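Local coordinates for molybdopterin adenylyltransferase (Pyrococcus furiosus, PDB 4LHB), which catalyses the ATP-dependent adenylylation of molybdopterin, releasing diphosphate, as a step in the biosynthesis of the molybdenum cofactor, at residues 80-83 / 84-88. Sequence-based numbering, arbitrary orientation.
Sequences IALF and EAIKS
Ile86 sends its CD1 methyl back along the helix to meet both Leu82 and Phe83. With CG1 anti to its own carbonyl carbon (chi1 -68°) and the chain extended beyond it, CD1 comes to 3.8 Å from Phe83 CE1, approaching the ring obliquely, and to 4.1 Å from Leu82 CD1. Leu82 CG lies over one face of that ring, offset toward its rim. The backbone of the last turns of helix 75-87 is held by successive i to i+4 hydrogen bonds: Ala85 N to Ala81 O (2.9 Å) is nearly straight, while Lys87 N reaches Phe83 O (2.8 Å) from above the carbonyl plane. In this alpha/beta domain of the MoaB/Mog family the helix packs on the central sheet, Ala81 and Ala85 against Tyr67, Leu82 against Val156, Ile86 against Val154. Glu84 O receives two donors from opposite faces of its plane, Ser88 N at 2.9 Å and Ser88 OG at 2.8 Å, where the chain leaves the helix. Ile80, Phe83 and Ile86 also touch a second subunit of the hexamer. Glu84 OE2 is hydrogen-bonded to Tyr67 OH; Glu84 OE1 forms a salt bridge with Lys87 NZ of the second subunit, while Lys87 NZ pairs with Glu84 OE1 of that subunit.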
ATOM      1  N   ILE C  80       3.486  13.617  18.560  1.00 31.69           N
ATOM      2  CA  ILE C  80       3.118  13.968  19.931  1.00 31.32           C
ATOM      3  C   ILE C  80       2.354  15.308  19.862  1.00 28.93           C
ATOM      4  O   ILE C  80       1.380  15.506  20.539  1.00 29.96           O
ATOM      5  CB  ILE C  80       4.366  14.054  20.883  1.00 33.63           C
ATOM      6  CG1 ILE C  80       4.778  12.669  21.425  1.00 35.71           C
ATOM      7  CG2 ILE C  80       4.129  14.924  22.106  1.00 28.87           C
ATOM      8  CD1 ILE C  80       6.169  12.638  22.101  1.00 32.00           C
ATOM      9  N   ALA C  81       2.825  16.217  19.040  1.00 29.30           N
ATOM     10  CA  ALA C  81       2.218  17.519  18.914  1.00 30.93           C
ATOM     11  C   ALA C  81       0.789  17.384  18.315  1.00 32.25           C
ATOM     12  O   ALA C  81      -0.173  17.833  18.901  1.00 33.93           O
ATOM     13  CB  ALA C  81       3.103  18.430  18.078  1.00 26.25           C
ATOM     14  N   LEU C  82       0.668  16.723  17.176  1.00 31.82           N
ATOM     15  CA  LEU C  82      -0.600  16.552  16.516  1.00 30.01           C
ATOM     16  C   LEU C  82      -1.641  16.076  17.505  1.00 31.27           C
ATOM     17  O   LEU C  82      -2.735  16.590  17.536  1.00 32.34           O
ATOM     18  CB  LEU C  82      -0.451  15.545  15.371  1.00 28.61           C
ATOM     19  CG  LEU C  82      -1.735  15.162  14.655  1.00 27.74           C
ATOM     20  CD1 LEU C  82      -2.359  16.432  14.103  1.00 28.06           C
ATOM     21  CD2 LEU C  82      -1.535  14.122  13.558  1.00 25.99           C
ATOM     22  N   PHE C  83      -1.315  15.109  18.337  1.00 32.42           N
ATOM     23  CA  PHE C  83      -2.344  14.547  19.202  1.00 32.42           C
ATOM     24  C   PHE C  83      -2.585  15.379  20.453  1.00 36.12           C
ATOM     25  O   PHE C  83      -3.641  15.284  21.060  1.00 41.89           O
ATOM     26  CB  PHE C  83      -2.126  13.050  19.437  1.00 30.52           C
ATOM     27  CG  PHE C  83      -2.527  12.245  18.234  1.00 30.01           C
ATOM     28  CD1 PHE C  83      -3.846  12.060  17.948  1.00 29.21           C
ATOM     29  CD2 PHE C  83      -1.595  11.842  17.310  1.00 28.70           C
ATOM     30  CE1 PHE C  83      -4.245  11.418  16.791  1.00 30.54           C
ATOM     31  CE2 PHE C  83      -1.971  11.174  16.170  1.00 29.96           C
ATOM     32  CZ  PHE C  83      -3.316  10.979  15.894  1.00 31.55           C
ATOM     33  N   GLU C  84      -1.635  16.210  20.828  1.00 35.33           N
ATOM     34  CA  GLU C  84      -1.896  17.179  21.867  1.00 38.69           C
ATOM     35  C   GLU C  84      -2.868  18.268  21.348  1.00 33.69           C
ATOM     36  O   GLU C  84      -3.779  18.645  22.039  1.00 31.91           O
ATOM     37  CB  GLU C  84      -0.600  17.833  22.355  1.00 42.15           C
ATOM     38  CG  GLU C  84       0.171  17.025  23.379  1.00 44.43           C
ATOM     39  CD  GLU C  84       1.370  17.777  23.951  1.00 43.22           C
ATOM     40  OE1 GLU C  84       1.743  17.427  25.064  1.00 43.47           O
ATOM     41  OE2 GLU C  84       1.944  18.681  23.308  1.00 40.90           O
ATOM     42  N   ALA C  85      -2.627  18.767  20.149  1.00 30.11           N
ATOM     43  CA  ALA C  85      -3.536  19.689  19.516  1.00 30.70           C
ATOM     44  C   ALA C  85      -4.944  19.075  19.524  1.00 30.13           C
ATOM     45  O   ALA C  85      -5.915  19.706  19.939  1.00 29.28           O
ATOM     46  CB  ALA C  85      -3.083  20.023  18.084  1.00 25.99           C
ATOM     47  N   ILE C  86      -5.040  17.813  19.123  1.00 29.73           N
ATOM     48  CA  ILE C  86      -6.310  17.166  19.071  1.00 27.60           C
ATOM     49  C   ILE C  86      -6.901  16.999  20.470  1.00 30.10           C
ATOM     50  O   ILE C  86      -8.079  17.183  20.642  1.00 33.36           O
ATOM     51  CB  ILE C  86      -6.250  15.843  18.292  1.00 25.55           C
ATOM     52  CG1 ILE C  86      -6.001  16.097  16.815  1.00 25.22           C
ATOM     53  CG2 ILE C  86      -7.539  15.061  18.411  1.00 24.28           C
ATOM     54  CD1 ILE C  86      -5.602  14.837  16.056  1.00 24.72           C
ATOM     55  N   LYS C  87      -6.115  16.617  21.459  1.00 33.16           N
ATOM     56  CA  LYS C  87      -6.673  16.406  22.800  1.00 35.11           C
ATOM     57  C   LYS C  87      -7.176  17.730  23.353  1.00 36.37           C
ATOM     58  O   LYS C  87      -8.187  17.760  24.024  1.00 34.92           O
ATOM     59  CB  LYS C  87      -5.678  15.811  23.792  1.00 36.81           C
ATOM     60  CG  LYS C  87      -6.351  15.242  25.035  1.00 39.88           C
ATOM     61  CD  LYS C  87      -5.423  15.213  26.228  1.00 42.46           C
ATOM     62  CE  LYS C  87      -6.126  14.722  27.495  1.00 46.87           C
ATOM     63  NZ  LYS C  87      -5.795  13.321  27.883  1.00 54.03           N
ATOM     64  N   SER C  88      -6.506  18.825  23.037  1.00 34.48           N
ATOM     65  CA  SER C  88      -7.009  20.138  23.429  1.00 38.86           C
ATOM     66  C   SER C  88      -8.304  20.595  22.758  1.00 41.16           C
ATOM     67  O   SER C  88      -8.625  21.771  22.869  1.00 43.52           O
ATOM     68  CB  SER C  88      -5.980  21.175  23.048  1.00 36.38           C
ATOM     69  OG  SER C  88      -4.786  20.776  23.586  1.00 39.97           O
TER